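Protein-glutamine gamma-glutamyltransferase 2 (Pagrus major, PDB 1G0D) probably acts as a calcium-dependent acyltransferase that joins peptide-bound glutamine to lysine side chains or other primary amines, cross-linking or aminating proteins. Local coordinates at residues Met185-Glu190 against Ile255-Ser260; Tyr177-Asp182 against Ala279-Arg284. All blocks are in the same frame, centred on the assembly; numbering follows the deposited sequence.

Contact 1. Residues Met185-Glu190 against Ile255-Ser260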
# COMPACT_ATOMS: atom_id res chain seq x y z
N MET A 185 -5.90 -14.51 -7.25
CA MET A 185 -4.69 -15.30 -7.10
C MET A 185 -4.12 -15.57 -8.49
O MET A 185 -2.92 -15.48 -8.72
CB MET A 185 -5.00 -16.62 -6.41
CG MET A 185 -3.81 -17.57 -6.37
SD MET A 185 -4.22 -19.27 -6.00
CE MET A 185 -5.07 -19.75 -7.55
N ASP A 186 -4.99 -15.90 -9.42
CA ASP A 186 -4.55 -16.19 -10.77
C ASP A 186 -3.88 -15.00 -11.44
O ASP A 186 -2.92 -15.19 -12.21
CB ASP A 186 -5.73 -16.63 -11.58
CG ASP A 186 -6.39 -17.81 -10.99
OD1 ASP A 186 -6.19 -18.88 -11.58
OD2 ASP A 186 -7.10 -17.67 -9.96
N ILE A 187 -4.40 -13.80 -11.17
CA ILE A 187 -3.84 -12.57 -11.73
C ILE A 187 -2.50 -12.26 -11.06
O ILE A 187 -1.61 -11.66 -11.67
CB ILE A 187 -4.74 -11.35 -11.49
CG1 ILE A 187 -6.09 -11.51 -12.19
CG2 ILE A 187 -4.07 -10.14 -12.04
CD1 ILE A 187 -7.21 -10.65 -11.64
N CYS A 188 -2.35 -12.63 -9.79
CA CYS A 188 -1.10 -12.38 -9.10
C CYS A 188 0.01 -13.12 -9.84
O CYS A 188 1.02 -12.51 -10.11
CB CYS A 188 -1.19 -12.80 -7.65
SG CYS A 188 -2.13 -11.66 -6.65
N PHE A 189 -0.19 -14.40 -10.17
CA PHE A 189 0.82 -15.19 -10.93
C PHE A 189 0.98 -14.66 -12.36
O PHE A 189 1.99 -14.91 -12.99
CB PHE A 189 0.46 -16.68 -11.01
CG PHE A 189 0.74 -17.44 -9.73
CD1 PHE A 189 -0.30 -17.93 -8.95
CD2 PHE A 189 2.05 -17.56 -9.25
CE1 PHE A 189 -0.05 -18.52 -7.70
CE2 PHE A 189 2.30 -18.14 -8.01
CZ PHE A 189 1.25 -18.62 -7.23
N GLU A 190 -0.03 -13.94 -12.85
CA GLU A 190 0.01 -13.34 -14.19
C GLU A 190 0.95 -12.13 -14.18
O GLU A 190 1.64 -11.82 -15.16
CB GLU A 190 -1.39 -12.89 -14.57
CG GLU A 190 -1.57 -12.77 -16.06
CD GLU A 190 -2.90 -12.16 -16.47
OE1 GLU A 190 -3.05 -11.97 -17.69
OE2 GLU A 190 -3.78 -11.87 -15.62
N ILE A 255 -8.66 -2.74 -10.00
CA ILE A 255 -7.48 -2.36 -10.76
C ILE A 255 -6.88 -3.63 -11.39
O ILE A 255 -6.53 -3.65 -12.57
CB ILE A 255 -6.42 -1.75 -9.85
CG1 ILE A 255 -6.89 -0.38 -9.38
CG2 ILE A 255 -5.12 -1.69 -10.56
CD1 ILE A 255 -6.16 0.07 -8.15
N LEU A 256 -6.76 -4.69 -10.58
CA LEU A 256 -6.20 -5.96 -11.06
C LEU A 256 -7.09 -6.63 -12.11
O LEU A 256 -6.60 -7.10 -13.14
CB LEU A 256 -5.95 -6.92 -9.89
CG LEU A 256 -4.91 -6.51 -8.82
CD1 LEU A 256 -4.89 -7.51 -7.66
CD2 LEU A 256 -3.53 -6.46 -9.44
N GLN A 257 -8.40 -6.68 -11.90
CA GLN A 257 -9.24 -7.32 -12.90
C GLN A 257 -9.16 -6.52 -14.21
O GLN A 257 -9.13 -7.11 -15.30
CB GLN A 257 -10.69 -7.45 -12.42
CG GLN A 257 -10.91 -8.26 -11.13
CD GLN A 257 -10.73 -9.80 -11.27
OE1 GLN A 257 -10.27 -10.31 -12.30
NE2 GLN A 257 -11.07 -10.55 -10.20
N GLN A 258 -9.09 -5.20 -14.11
CA GLN A 258 -9.02 -4.32 -15.28
C GLN A 258 -7.72 -4.51 -16.07
O GLN A 258 -7.74 -4.59 -17.29
CB GLN A 258 -9.14 -2.87 -14.83
CG GLN A 258 -9.35 -1.88 -15.95
CD GLN A 258 -9.62 -0.43 -15.46
OE1 GLN A 258 -8.96 0.51 -15.92
NE2 GLN A 258 -10.60 -0.27 -14.54
N TRP A 259 -6.60 -4.57 -15.36
CA TRP A 259 -5.27 -4.80 -15.93
C TRP A 259 -5.23 -6.14 -16.72
O TRP A 259 -4.72 -6.23 -17.83
CB TRP A 259 -4.25 -4.85 -14.79
CG TRP A 259 -2.88 -5.28 -15.22
CD1 TRP A 259 -1.92 -4.49 -15.77
CD2 TRP A 259 -2.30 -6.60 -15.10
NE1 TRP A 259 -0.77 -5.22 -16.01
CE2 TRP A 259 -0.98 -6.52 -15.61
CE3 TRP A 259 -2.77 -7.83 -14.62
CZ2 TRP A 259 -0.12 -7.62 -15.64
CZ3 TRP A 259 -1.91 -8.93 -14.65
CH2 TRP A 259 -0.60 -8.81 -15.16
N SER A 260 -5.74 -7.21 -16.11
CA SER A 260 -5.75 -8.50 -16.76
C SER A 260 -6.81 -8.57 -17.86
O SER A 260 -6.56 -9.02 -18.96
CB SER A 260 -6.03 -9.58 -15.74
OG SER A 260 -6.22 -10.81 -16.40
O HOH W 1 -5.04 -10.96 -19.26
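I187 pushes its branched side chain in among L256, Q257, W259 and S260, and CG1, CG2 and CD1 each meet a different neighbour. The methyl CG2, anti to the backbone N (chi1 of CG1 -63°), meets the edge of the W259 ring near its plane, with CG2 3.6 Å from CZ3 of W259. The longer branch crosses Q257 at about a right angle, and its CD1 comes tightly against the amide oxygen, 3.1 Å from OE1 of Q257. CG1 rests against CB of S260. This is knobs-into-holes packing between two helices, 184-193 and 253-261, in the papain-like catalytic domain, with I187 as the knob; the axes of segments 185-190 and 255-260 approach to 10.2 Å and cross at 57°. One turn further along, E190 adds polar bonds, while its CB and CG still pass along the W259 ring. Extended beyond CG, its chain slides past W259 in the opposite direction, the carboxylate plane turned 65° from the indole. OG of S260 donates to the syn lone pair of E190 OE2 at 2.8 Å, while E190 OE1 accepts from a water 2.7 Å away that also donates to the backbone O of S260. The two carboxylate oxygens thus engage one serine by separate routes, one direct and one through water, which should limit rotation of the group. W259 is fixed from beyond this interface, its NE1 bonding to O of R229, and Q257 sends NE2 in a weak hydrogen bond to O of D182, just ahead of helix 184-193.

Contact 2. Residues Tyr177-Asp182 against Ala279-Arg284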
# COMPACT_ATOMS: atom_id res chain seq x y z
N TYR A 177 -8.44 -4.95 0.34
CA TYR A 177 -7.33 -5.61 -0.34
C TYR A 177 -7.86 -6.73 -1.21
O TYR A 177 -7.25 -7.08 -2.21
CB TYR A 177 -6.33 -6.17 0.65
CG TYR A 177 -5.67 -5.12 1.47
CD1 TYR A 177 -5.00 -4.06 0.88
CD2 TYR A 177 -5.73 -5.16 2.87
CE1 TYR A 177 -4.41 -3.06 1.66
CE2 TYR A 177 -5.17 -4.19 3.65
CZ TYR A 177 -4.50 -3.14 3.05
OH TYR A 177 -3.94 -2.19 3.86
N GLY A 178 -8.99 -7.30 -0.80
CA GLY A 178 -9.60 -8.39 -1.55
C GLY A 178 -8.68 -9.45 -2.13
O GLY A 178 -8.91 -9.89 -3.24
N GLN A 179 -7.64 -9.89 -1.41
CA GLN A 179 -6.74 -10.91 -1.96
C GLN A 179 -7.38 -12.29 -2.18
O GLN A 179 -6.85 -13.10 -2.96
CB GLN A 179 -5.49 -11.08 -1.10
CG GLN A 179 -5.75 -11.42 0.32
CD GLN A 179 -5.84 -10.19 1.19
OE1 GLN A 179 -6.14 -9.08 0.71
NE2 GLN A 179 -5.58 -10.38 2.47
N PHE A 180 -8.51 -12.55 -1.54
CA PHE A 180 -9.18 -13.85 -1.71
C PHE A 180 -10.44 -13.81 -2.57
O PHE A 180 -11.20 -14.77 -2.59
CB PHE A 180 -9.50 -14.47 -0.35
CG PHE A 180 -8.28 -14.64 0.51
CD1 PHE A 180 -7.09 -15.12 -0.03
CD2 PHE A 180 -8.31 -14.27 1.84
CE1 PHE A 180 -5.95 -15.23 0.72
CE2 PHE A 180 -7.19 -14.38 2.62
CZ PHE A 180 -6.00 -14.85 2.06
N GLU A 181 -10.64 -12.67 -3.25
CA GLU A 181 -11.78 -12.47 -4.14
C GLU A 181 -11.53 -13.30 -5.37
O GLU A 181 -10.39 -13.61 -5.68
CB GLU A 181 -11.94 -11.00 -4.52
CG GLU A 181 -12.41 -10.11 -3.36
CD GLU A 181 -13.86 -10.35 -2.92
OE1 GLU A 181 -14.73 -9.54 -3.31
OE2 GLU A 181 -14.14 -11.33 -2.19
N ASP A 182 -12.57 -13.65 -6.10
CA ASP A 182 -12.33 -14.54 -7.22
C ASP A 182 -11.29 -14.14 -8.21
O ASP A 182 -11.32 -13.02 -8.71
CB ASP A 182 -13.60 -14.80 -7.99
CG ASP A 182 -14.55 -15.63 -7.23
OD1 ASP A 182 -15.57 -16.05 -7.80
OD2 ASP A 182 -14.28 -15.86 -6.04
N ALA A 279 0.12 -3.45 -4.03
CA ALA A 279 1.29 -4.32 -3.75
C ALA A 279 0.91 -5.21 -2.59
O ALA A 279 1.21 -6.40 -2.59
CB ALA A 279 2.56 -3.49 -3.36
N CYS A 280 0.26 -4.62 -1.59
CA CYS A 280 -0.18 -5.36 -0.43
C CYS A 280 -1.11 -6.49 -0.80
O CYS A 280 -0.94 -7.57 -0.30
CB CYS A 280 -0.90 -4.46 0.54
SG CYS A 280 -1.18 -5.20 2.14
N THR A 281 -2.09 -6.24 -1.66
CA THR A 281 -3.07 -7.26 -2.06
C THR A 281 -2.42 -8.48 -2.69
O THR A 281 -2.79 -9.61 -2.42
CB THR A 281 -4.06 -6.73 -3.10
OG1 THR A 281 -5.16 -6.09 -2.45
CG2 THR A 281 -4.63 -7.84 -3.91
N VAL A 282 -1.44 -8.23 -3.54
CA VAL A 282 -0.76 -9.30 -4.24
C VAL A 282 0.22 -10.08 -3.37
O VAL A 282 0.28 -11.30 -3.44
CB VAL A 282 -0.03 -8.73 -5.52
CG1 VAL A 282 0.80 -9.85 -6.20
CG2 VAL A 282 -1.08 -8.15 -6.52
N LEU A 283 1.01 -9.41 -2.55
CA LEU A 283 1.97 -10.12 -1.73
C LEU A 283 1.18 -10.90 -0.63
O LEU A 283 1.44 -12.08 -0.37
CB LEU A 283 2.99 -9.10 -1.17
CG LEU A 283 3.82 -8.42 -2.28
CD1 LEU A 283 4.43 -7.16 -1.75
CD2 LEU A 283 4.91 -9.34 -2.81
N ARG A 284 0.20 -10.26 -0.02
CA ARG A 284 -0.62 -10.97 0.96
C ARG A 284 -1.17 -12.22 0.25
O ARG A 284 -1.02 -13.31 0.73
CB ARG A 284 -1.74 -10.07 1.47
CG ARG A 284 -1.32 -9.35 2.71
CD ARG A 284 -2.47 -8.67 3.41
NE ARG A 284 -1.94 -7.66 4.35
CZ ARG A 284 -2.68 -6.97 5.19
NH1 ARG A 284 -3.99 -7.16 5.22
NH2 ARG A 284 -2.14 -6.09 6.03
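The long helix 272-286 of the papain-like transglutaminase core starts at the active-site cysteine C272, and its later turns are packed by the loop that leads from strand 169-176 to helix 184-193. That loop holds a type I beta turn from G178 to E181, preceded by Y177, whose ring lies against the helix. C280 sets its sulfur over one face of this ring, SG 4.0 Å from the centroid of Y177 and 17° off the ring normal, offset toward the rim: a sulfur-aromatic contact. C280 has SG anti to its own backbone N (chi1 -168°), which carries the sulfur out to the far part of the ring, near CE1 and CZ. R284 comes obliquely to the CD2–CE2 border of the ring, on the same side as the sulfur, with NH1 3.5 Å from CD2 of Y177; the ring and guanidinium planes are 61° apart, and CE2 of Y177 lies over a guanidinium face. R284 is also held by its own bonds, NH2 to O of T290 and NH1 to O of N157. Replacing Y177 with an alanine would probably leave SG of C280 without its aromatic partner and the guanidinium face of R284 without the carbon that packs on it. The backbone is tied in as well: T281 OG1 donates to O of Y177, although the modelled 2.3 Å is too short to be trusted as a length. Past the glycine, Q179 reaches back to the helix, its CB 3.3 Å from O of T281. Its amide stands nearly perpendicular to the R284 guanidinium, and NE2 of Q179, itself bonded to O of N157, lies 3.7 Å from CD of R284.

In the fold
All the touching residues of contact 2 are buried, whereas contact 1 is partly buried, and its polar side admits a water. The chemistry follows the place: 185-190 against 255-260 pairs an apolar knob with a carboxylate–hydroxyl bond, while 177-182 against 279-284 relies on sulfur and guanidinium beside an aromatic ring, with the polar ends of Q179 and R284 bonded to backbone carbonyls. Contact 1 joins helix to helix; contact 2 joins helix to loop, and that loop runs directly into helix 184-193. Nested in sequence and centred about 10 Å apart, the two also touch: C188 packs on V282, and L256 on T281 and V282, so both helices of contact 1 pack on helix 272-286.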